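Local coordinates for protein acyl-coenzyme A oxidase 3 (Yarrowia lipolytica, PDB 5YS9) that oxidises saturated acyl-CoA thioesters of several chain lengths to trans-2-enoyl-CoA in peroxisomal beta-oxidation, using FAD and passing the electrons to oxygen to give hydrogen peroxide, at residues V486-N491 and A513-A518; I522-D527 and F601-F606. All coordinates share one frame; numbering follows the deposited sequence.

Contact 1. Residues V486-N491 and A513-A518; sequences VGYLAN and AWEKVA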
loop_
_atom_site.group_PDB
_atom_site.type_symbol
_atom_site.label_atom_id
_atom_site.label_comp_id
_atom_site.label_asym_id
_atom_site.label_seq_id
_atom_site.Cartn_x
_atom_site.Cartn_y
_atom_site.Cartn_z
ATOM N N VAL A 486 -6.204 2.287 31.236
ATOM C CA VAL A 486 -4.859 1.812 31.545
ATOM C C VAL A 486 -4.761 1.261 32.959
ATOM O O VAL A 486 -3.666 1.246 33.523
ATOM C CB VAL A 486 -3.824 2.952 31.336
ATOM C CG1 VAL A 486 -3.752 3.359 29.868
ATOM C CG2 VAL A 486 -4.137 4.173 32.199
ATOM N N GLY A 487 -5.897 0.832 33.531
ATOM C CA GLY A 487 -5.968 0.205 34.881
ATOM C C GLY A 487 -5.074 -1.011 35.091
ATOM O O GLY A 487 -4.573 -1.239 36.199
ATOM N N TYR A 488 -4.848 -1.783 34.023
ATOM C CA TYR A 488 -3.957 -2.963 34.067
ATOM C C TYR A 488 -2.492 -2.625 34.518
ATOM O O TYR A 488 -1.732 -3.505 34.931
ATOM C CB TYR A 488 -3.998 -3.717 32.690
ATOM C CG TYR A 488 -3.318 -2.962 31.584
ATOM C CD1 TYR A 488 -1.947 -3.084 31.390
ATOM C CD2 TYR A 488 -4.039 -2.067 30.749
ATOM C CE1 TYR A 488 -1.285 -2.350 30.416
ATOM C CE2 TYR A 488 -3.387 -1.327 29.750
ATOM C CZ TYR A 488 -2.003 -1.469 29.586
ATOM O OH TYR A 488 -1.326 -0.761 28.614
ATOM N N LEU A 489 -2.095 -1.357 34.401
ATOM C CA LEU A 489 -0.797 -0.849 34.920
ATOM C C LEU A 489 -0.647 -0.917 36.472
ATOM O O LEU A 489 0.481 -0.835 36.998
ATOM C CB LEU A 489 -0.588 0.593 34.444
ATOM C CG LEU A 489 0.362 0.936 33.293
ATOM C CD1 LEU A 489 0.509 -0.176 32.264
ATOM C CD2 LEU A 489 -0.064 2.239 32.638
ATOM N N ALA A 490 -1.795 -1.016 37.166
ATOM C CA ALA A 490 -1.897 -1.200 38.617
ATOM C C ALA A 490 -1.921 -2.663 39.021
ATOM O O ALA A 490 -1.768 -2.978 40.189
ATOM C CB ALA A 490 -3.163 -0.525 39.126
ATOM N N ASN A 491 -2.114 -3.556 38.063
ATOM C CA ASN A 491 -2.217 -4.965 38.351
ATOM C C ASN A 491 -0.849 -5.664 38.479
ATOM O O ASN A 491 -0.199 -6.023 37.480
ATOM C CB ASN A 491 -3.063 -5.620 37.264
ATOM C CG ASN A 491 -3.504 -7.013 37.629
ATOM O OD1 ASN A 491 -3.015 -7.608 38.601
ATOM N ND2 ASN A 491 -4.429 -7.541 36.850
ATOM N N ALA A 513 -2.479 -12.246 28.970
ATOM C CA ALA A 513 -1.227 -12.251 28.225
ATOM C C ALA A 513 -0.947 -10.915 27.475
ATOM O O ALA A 513 0.191 -10.497 27.390
ATOM C CB ALA A 513 -1.212 -13.434 27.260
ATOM N N TRP A 514 -1.992 -10.266 26.949
ATOM C CA TRP A 514 -1.864 -8.911 26.360
ATOM C C TRP A 514 -1.668 -7.811 27.419
ATOM O O TRP A 514 -0.973 -6.802 27.165
ATOM C CB TRP A 514 -3.047 -8.585 25.406
ATOM C CG TRP A 514 -2.832 -9.234 24.114
ATOM C CD1 TRP A 514 -3.449 -10.355 23.636
ATOM C CD2 TRP A 514 -1.842 -8.867 23.145
ATOM N NE1 TRP A 514 -2.900 -10.702 22.412
ATOM C CE2 TRP A 514 -1.917 -9.807 22.089
ATOM C CE3 TRP A 514 -0.886 -7.833 23.070
ATOM C CZ2 TRP A 514 -1.087 -9.735 20.952
ATOM C CZ3 TRP A 514 -0.076 -7.745 21.940
ATOM C CH2 TRP A 514 -0.171 -8.709 20.896
ATOM N N GLU A 515 -2.288 -7.992 28.586
ATOM C CA GLU A 515 -2.031 -7.116 29.732
ATOM C C GLU A 515 -0.595 -7.258 30.190
ATOM O O GLU A 515 0.063 -6.242 30.491
ATOM C CB GLU A 515 -3.039 -7.357 30.878
ATOM C CG GLU A 515 -4.478 -6.973 30.512
ATOM C CD GLU A 515 -5.476 -7.144 31.662
ATOM O OE1 GLU A 515 -5.134 -7.754 32.708
ATOM O OE2 GLU A 515 -6.623 -6.656 31.541
ATOM N N LYS A 516 -0.064 -8.482 30.185
ATOM C CA LYS A 516 1.304 -8.634 30.599
ATOM C C LYS A 516 2.286 -7.880 29.700
ATOM O O LYS A 516 3.112 -7.144 30.171
ATOM C CB LYS A 516 1.754 -10.100 30.675
ATOM C CG LYS A 516 2.937 -10.225 31.646
ATOM C CD LYS A 516 3.867 -11.373 31.372
ATOM C CE LYS A 516 5.099 -11.325 32.267
ATOM N NZ LYS A 516 4.881 -11.886 33.625
ATOM N N VAL A 517 2.230 -8.125 28.407
ATOM C CA VAL A 517 3.225 -7.558 27.503
ATOM C C VAL A 517 3.087 -6.011 27.385
ATOM O O VAL A 517 4.091 -5.336 27.265
ATOM C CB VAL A 517 3.238 -8.282 26.119
ATOM C CG1 VAL A 517 3.545 -9.770 26.315
ATOM C CG2 VAL A 517 1.923 -8.096 25.356
ATOM N N ALA A 518 1.862 -5.478 27.456
ATOM C CA ALA A 518 1.630 -4.029 27.498
ATOM C C ALA A 518 2.238 -3.421 28.734
ATOM O O ALA A 518 3.043 -2.493 28.648
ATOM C CB ALA A 518 0.137 -3.715 27.473
#
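Y488 lies along one flank of helix 507-534, over E515 and A518, and so fastens a short 3-10 turn of the loop that follows helix 458-477 to helix 507-534, a long helix of the C-terminal helical domain of this acyl-CoA oxidase. The nearest CA atoms of the two segments are those of Y488 and E515, 6.3 Å apart. With CG set between the backbone N and the carbonyl carbon (chi1 71°), the Y488 side chain runs along the helix toward its later turns. Its root packs on the stem of E515: CB of Y488 stands 3.9 Å from both CG and CD of E515, whose side chain is extended beyond CG. Farther along, CD1 of Y488 passes 3.8 Å from the carbonyl O of E515, a contact without a hydrogen bond. One turn later A518 turns its CB toward the phenol, against the CE1 side of the ring. N519 and I522 of the same helix also touch Y488, as does K560 of helix 547-573. No hydrogen bond joins the two segments. The phenol oxygen is satisfied by ND1 of H557 on helix 547-573, which links the turn to a second helix. Beside that polar end, CB of A518 lies 3.5 Å from OH of Y488.

Contact 2. Residues I522-D527 and F601-F606; sequences IQRATD and FLREGF
Two arginines, R524 and R603, meet with their guanidinium groups lying partly over one another, although both carry positive charge. They approach from opposite directions, and their planes are 35° apart, so this is a tilted, offset overlap rather than a parallel stack. NE of R603 sits over one face of the R524 group, 3.1 Å from NH2 of R524 and displaced toward the rim. In return, CZ of R524 lies over a face of the R603 group, again toward its rim, while NH1 of R603 is 3.4 Å from NE of R524. All these nitrogens are donors, and no hydrogen bond crosses the contact.

Negative charge nearby probably makes the pairing tolerable. The E604 carboxylate lies beside NH1 of R524 as a salt bridge, but the two groups are modelled too close together, so its exact geometry is doubtful. The E604 chain bends at chi2 (-64°), which brings its carboxylate round to R524. Bends at chi2 and chi3 lay the R603 guanidinium over the R524 group; its NH1 forms a salt bridge with D613 of the second subunit, and its side chain also packs on P609 there. The charge cluster therefore lies at the dimer interface, with D613 probably offsetting part of the arginine charge.

Just past E604, helix 598-604 ends in a Schellman motif: G605 takes a positive phi of 85°, with weak bonds from F606 N to O of F601 and from G605 N to O of L602. Overall, R524, R603 and E604 form a surface salt-bridge network between two helices of the C-terminal helical domain, its R524-E604 link doubtful in detail and its R603-E604 link long and purely electrostatic.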
loop_
_atom_site.group_PDB
_atom_site.type_symbol
_atom_site.label_atom_id
_atom_site.label_comp_id
_atom_site.label_asym_id
_atom_site.label_seq_id
_atom_site.Cartn_x
_atom_site.Cartn_y
_atom_site.Cartn_z
ATOM N N ILE A 522 5.598 -0.899 29.050
ATOM C CA ILE A 522 5.397 0.431 29.657
ATOM C C ILE A 522 6.164 0.637 30.980
ATOM O O ILE A 522 6.769 1.699 31.194
ATOM C CB ILE A 522 3.895 0.709 29.898
ATOM C CG1 ILE A 522 3.185 0.807 28.559
ATOM C CG2 ILE A 522 3.677 1.992 30.736
ATOM C CD1 ILE A 522 1.681 0.707 28.637
ATOM N N GLN A 523 6.121 -0.348 31.876
ATOM C CA GLN A 523 6.909 -0.242 33.125
ATOM C C GLN A 523 8.419 -0.119 32.831
ATOM O O GLN A 523 9.100 0.710 33.464
ATOM C CB GLN A 523 6.653 -1.410 34.083
ATOM C CG GLN A 523 5.195 -1.625 34.545
ATOM C CD GLN A 523 4.638 -0.562 35.464
ATOM O OE1 GLN A 523 5.371 0.270 35.967
ATOM N NE2 GLN A 523 3.322 -0.591 35.686
ATOM N N ARG A 524 8.942 -0.891 31.875
ATOM C CA ARG A 524 10.404 -0.844 31.593
ATOM C C ARG A 524 10.778 0.495 30.956
ATOM O O ARG A 524 11.770 1.129 31.345
ATOM C CB ARG A 524 10.886 -2.041 30.748
ATOM C CG ARG A 524 11.243 -3.262 31.619
ATOM C CD ARG A 524 11.403 -4.587 30.863
ATOM N NE ARG A 524 11.350 -4.379 29.412
ATOM C CZ ARG A 524 10.365 -4.759 28.588
ATOM N NH1 ARG A 524 9.319 -5.466 29.002
ATOM N NH2 ARG A 524 10.452 -4.439 27.305
ATOM N N ALA A 525 9.943 0.942 30.029
ATOM C CA ALA A 525 10.113 2.264 29.410
ATOM C C ALA A 525 10.012 3.388 30.440
ATOM O O ALA A 525 10.761 4.341 30.372
ATOM C CB ALA A 525 9.103 2.486 28.277
ATOM N N THR A 526 9.077 3.284 31.369
ATOM C CA THR A 526 8.974 4.267 32.431
ATOM C C THR A 526 10.215 4.220 33.348
ATOM O O THR A 526 10.742 5.279 33.683
ATOM C CB THR A 526 7.700 4.084 33.234
ATOM O OG1 THR A 526 6.580 4.068 32.344
ATOM C CG2 THR A 526 7.532 5.237 34.231
ATOM N N ASP A 527 10.693 3.014 33.700
ATOM C CA ASP A 527 11.959 2.859 34.474
ATOM C C ASP A 527 13.140 3.571 33.802
ATOM O O ASP A 527 13.903 4.277 34.493
ATOM C CB ASP A 527 12.376 1.380 34.680
ATOM C CG ASP A 527 11.452 0.620 35.626
ATOM O OD1 ASP A 527 10.678 1.244 36.371
ATOM O OD2 ASP A 527 11.465 -0.626 35.593
ATOM N N PHE A 601 5.968 -11.935 23.874
ATOM C CA PHE A 601 5.603 -12.988 24.813
ATOM C C PHE A 601 6.748 -13.829 25.358
ATOM O O PHE A 601 6.732 -14.225 26.505
ATOM C CB PHE A 601 4.461 -13.811 24.248
ATOM C CG PHE A 601 3.298 -12.974 23.840
ATOM C CD1 PHE A 601 3.267 -12.376 22.603
ATOM C CD2 PHE A 601 2.273 -12.738 24.713
ATOM C CE1 PHE A 601 2.209 -11.587 22.230
ATOM C CE2 PHE A 601 1.211 -11.947 24.349
ATOM C CZ PHE A 601 1.181 -11.370 23.109
ATOM N N LEU A 602 7.721 -14.109 24.508
ATOM C CA LEU A 602 8.955 -14.769 24.927
ATOM C C LEU A 602 9.762 -13.899 25.904
ATOM O O LEU A 602 10.162 -14.332 26.973
ATOM C CB LEU A 602 9.816 -15.143 23.706
ATOM C CG LEU A 602 9.863 -16.631 23.261
ATOM C CD1 LEU A 602 8.644 -17.459 23.659
ATOM C CD2 LEU A 602 10.157 -16.760 21.753
ATOM N N ARG A 603 9.980 -12.659 25.526
ATOM C CA ARG A 603 10.789 -11.757 26.308
ATOM C C ARG A 603 10.239 -11.480 27.717
ATOM O O ARG A 603 11.029 -11.350 28.641
ATOM C CB ARG A 603 10.950 -10.464 25.526
ATOM C CG ARG A 603 11.916 -9.473 26.112
ATOM C CD ARG A 603 11.217 -8.374 26.895
ATOM N NE ARG A 603 11.940 -7.123 26.693
ATOM C CZ ARG A 603 12.984 -6.705 27.402
ATOM N NH1 ARG A 603 13.527 -5.533 27.100
ATOM N NH2 ARG A 603 13.470 -7.408 28.419
ATOM N N GLU A 604 8.914 -11.380 27.880
ATOM C CA GLU A 604 8.320 -11.196 29.212
ATOM C C GLU A 604 8.215 -12.495 29.983
ATOM O O GLU A 604 7.945 -12.474 31.165
ATOM C CB GLU A 604 6.923 -10.560 29.141
ATOM C CG GLU A 604 6.879 -9.182 28.521
ATOM C CD GLU A 604 7.630 -8.138 29.317
ATOM O OE1 GLU A 604 7.249 -7.841 30.464
ATOM O OE2 GLU A 604 8.609 -7.603 28.784
ATOM N N GLY A 605 8.358 -13.624 29.308
ATOM C CA GLY A 605 8.394 -14.916 29.979
ATOM C C GLY A 605 7.026 -15.499 30.242
ATOM O O GLY A 605 6.916 -16.457 30.988
ATOM N N PHE A 606 5.988 -14.955 29.605
ATOM C CA PHE A 606 4.652 -15.536 29.676
ATOM C C PHE A 606 4.546 -16.889 28.939
ATOM O O PHE A 606 3.831 -17.793 29.377
ATOM C CB PHE A 606 3.632 -14.579 29.087
ATOM C CG PHE A 606 2.203 -14.913 29.444
ATOM C CD1 PHE A 606 1.666 -14.525 30.662
ATOM C CD2 PHE A 606 1.399 -15.629 28.568
ATOM C CE1 PHE A 606 0.359 -14.818 30.980
ATOM C CE2 PHE A 606 0.089 -15.935 28.890
ATOM C CZ PHE A 606 -0.435 -15.534 30.092
#

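Contacts 1 and 2 follow in series along the chain, their centres about 10 Å apart on the same side of the chain's centre. Helix 507-534 is common to both: its earlier turns receive the 486-491 loop, and its later turns carry R524 toward helix 598-604. They also touch directly. OH of Y488 lies 3.3 Å from CD1 of I522, and CB of A513 packs 3.3 Å from CE2 of F606. W514 and F601 add an edge-to-face pair of rings. One helix of the C-terminal domain thus joins a partly buried loop contact, linked by H557 to helix 547-573, with a surface charge cluster that reaches the second subunit.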